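Local coordinates for protein mannitol dehydrogenase (Pseudomonas fluorescens, PDB 1LJ8) that probably oxidises mannitol at its second carbon as an NAD-dependent long-chain dehydrogenase, at residues A408-A411 and L412-G416. Numbering follows the deposited sequence.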
ATOM      1  N   ALA A 408      13.751 -17.115  -0.747  1.00 12.90           N
ATOM      2  CA  ALA A 408      13.681 -18.471  -1.256  1.00 13.32           C
ATOM      3  C   ALA A 408      12.184 -18.883  -1.387  1.00 13.11           C
ATOM      4  O   ALA A 408      11.775 -19.566  -2.370  1.00 12.94           O
ATOM      5  CB  ALA A 408      14.423 -19.430  -0.268  1.00 13.41           C
ATOM      6  N   ALA A 409      11.388 -18.499  -0.389  1.00 12.99           N
ATOM      7  CA  ALA A 409       9.944 -18.852  -0.394  1.00 13.35           C
ATOM      8  C   ALA A 409       9.290 -18.205  -1.617  1.00 13.29           C
ATOM      9  O   ALA A 409       8.476 -18.825  -2.313  1.00 12.01           O
ATOM     10  CB  ALA A 409       9.254 -18.346   0.904  1.00 12.39           C
ATOM     11  N   TRP A 410       9.616 -16.936  -1.858  1.00 13.55           N
ATOM     12  CA  TRP A 410       9.054 -16.248  -3.039  1.00 12.49           C
ATOM     13  C   TRP A 410       9.479 -16.982  -4.321  1.00 13.98           C
ATOM     14  O   TRP A 410       8.655 -17.182  -5.236  1.00 12.21           O
ATOM     15  CB  TRP A 410       9.562 -14.788  -3.118  1.00 12.57           C
ATOM     16  CG  TRP A 410       8.943 -13.996  -4.237  1.00 11.52           C
ATOM     17  CD1 TRP A 410       7.593 -13.796  -4.439  1.00 10.63           C
ATOM     18  CD2 TRP A 410       9.618 -13.237  -5.263  1.00 13.40           C
ATOM     19  NE1 TRP A 410       7.400 -12.942  -5.515  1.00 13.42           N
ATOM     20  CE2 TRP A 410       8.613 -12.589  -6.038  1.00 14.43           C
ATOM     21  CE3 TRP A 410      10.956 -13.034  -5.594  1.00 16.45           C
ATOM     22  CZ2 TRP A 410       8.915 -11.755  -7.131  1.00 16.72           C
ATOM     23  CZ3 TRP A 410      11.271 -12.196  -6.692  1.00 17.89           C
ATOM     24  CH2 TRP A 410      10.239 -11.570  -7.446  1.00 18.46           C
ATOM     25  N   ALA A 411      10.757 -17.392  -4.386  1.00 13.91           N
ATOM     26  CA  ALA A 411      11.253 -18.069  -5.578  1.00 14.10           C
ATOM     27  C   ALA A 411      10.467 -19.344  -5.867  1.00 15.43           C
ATOM     28  O   ALA A 411      10.065 -19.601  -7.030  1.00 16.22           O
ATOM     29  CB  ALA A 411      12.787 -18.407  -5.448  1.00 15.09           C
ATOM     30  N   LEU A 412      10.233 -20.128  -4.828  1.00 13.16           N
ATOM     31  CA  LEU A 412       9.514 -21.400  -5.019  1.00 15.19           C
ATOM     32  C   LEU A 412       8.045 -21.108  -5.306  1.00 14.47           C
ATOM     33  O   LEU A 412       7.442 -21.740  -6.162  1.00 14.47           O
ATOM     34  CB  LEU A 412       9.648 -22.296  -3.785  1.00 15.59           C
ATOM     35  CG  LEU A 412       9.030 -23.718  -3.936  1.00 18.74           C
ATOM     36  CD1 LEU A 412       9.629 -24.455  -5.132  1.00 16.20           C
ATOM     37  CD2 LEU A 412       9.265 -24.526  -2.706  1.00 15.93           C
ATOM     38  N   TYR A 413       7.507 -20.115  -4.618  1.00 13.80           N
ATOM     39  CA  TYR A 413       6.108 -19.693  -4.798  1.00 14.13           C
ATOM     40  C   TYR A 413       5.849 -19.289  -6.263  1.00 16.26           C
ATOM     41  O   TYR A 413       4.756 -19.544  -6.804  1.00 14.64           O
ATOM     42  CB  TYR A 413       5.852 -18.522  -3.853  1.00 15.61           C
ATOM     43  CG  TYR A 413       4.749 -17.598  -4.303  1.00 14.67           C
ATOM     44  CD1 TYR A 413       3.431 -17.801  -3.878  1.00 16.14           C
ATOM     45  CD2 TYR A 413       5.028 -16.489  -5.113  1.00 14.03           C
ATOM     46  CE1 TYR A 413       2.428 -16.922  -4.243  1.00 14.38           C
ATOM     47  CE2 TYR A 413       4.001 -15.575  -5.487  1.00 15.31           C
ATOM     48  CZ  TYR A 413       2.720 -15.810  -5.042  1.00 16.40           C
ATOM     49  OH  TYR A 413       1.690 -14.935  -5.381  1.00 15.62           O
ATOM     50  N   LEU A 414       6.832 -18.662  -6.911  1.00 13.60           N
ATOM     51  CA  LEU A 414       6.668 -18.236  -8.315  1.00 16.13           C
ATOM     52  C   LEU A 414       6.427 -19.398  -9.295  1.00 17.06           C
ATOM     53  O   LEU A 414       6.012 -19.178 -10.444  1.00 17.34           O
ATOM     54  CB  LEU A 414       7.883 -17.443  -8.787  1.00 15.48           C
ATOM     55  CG  LEU A 414       7.959 -16.042  -8.156  1.00 14.43           C
ATOM     56  CD1 LEU A 414       9.350 -15.417  -8.379  1.00 16.27           C
ATOM     57  CD2 LEU A 414       6.849 -15.143  -8.749  1.00 15.73           C
ATOM     58  N   LYS A 415       6.701 -20.630  -8.873  1.00 18.38           N
ATOM     59  CA  LYS A 415       6.458 -21.745  -9.790  1.00 19.09           C
ATOM     60  C   LYS A 415       4.954 -22.020  -9.922  1.00 20.33           C
ATOM     61  O   LYS A 415       4.535 -22.779 -10.809  1.00 17.67           O
ATOM     62  CB  LYS A 415       7.239 -22.996  -9.346  1.00 21.80           C
ATOM     63  CG  LYS A 415       8.760 -22.802  -9.491  1.00 27.27           C
ATOM     64  CD  LYS A 415       9.575 -24.051  -9.087  1.00 31.34           C
ATOM     65  CE  LYS A 415       9.965 -24.900 -10.286  1.00 33.52           C
ATOM     66  NZ  LYS A 415      11.057 -24.248 -11.084  1.00 36.09           N
ATOM     67  N   GLY A 416       4.143 -21.424  -9.041  1.00 17.60           N
ATOM     68  CA  GLY A 416       2.684 -21.551  -9.200  1.00 18.08           C
ATOM     69  C   GLY A 416       1.913 -22.779  -8.720  1.00 19.57           C
ATOM     70  O   GLY A 416       0.786 -23.004  -9.210  1.00 19.92           O
TER
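One face of the W410 indole is covered by L414, whose CD1 methyl sits 3.7 Å from the centroid of the six-membered ring and 8° off the ring normal, a nearly vertical CH-pi contact between residues four apart. The Y413 ring meets the indole rim to rim, CD2 of Y413 being 3.8 Å from CD1 of W410 with the planes only 20° apart, while the carbonyl O of W410 lies at the edge of the tyrosine ring. With CG of W410 anti to its own N (chi1 -175°), the indole extends along the same side of the helix as these two partners. The example illustrates how i to i+3 and i to i+4 neighbours pack toward the C-terminal end of helix 401-413 in the C-terminal domain, away from the annotated NAD-binding residues. Y308 of helix 289-313 meets both rings. An alanine in place of W410 would probably leave L414 CD1 without its aromatic platform and take away the indole rim beside Y413 CD2. In the backbone, L414 N donates to W410 O at 2.9 Å, somewhat bent, and weakly to A411 O. The chain leaves the helix through a type I turn from Y413 to G416, whose positive phi would jam any side chain against K415 O.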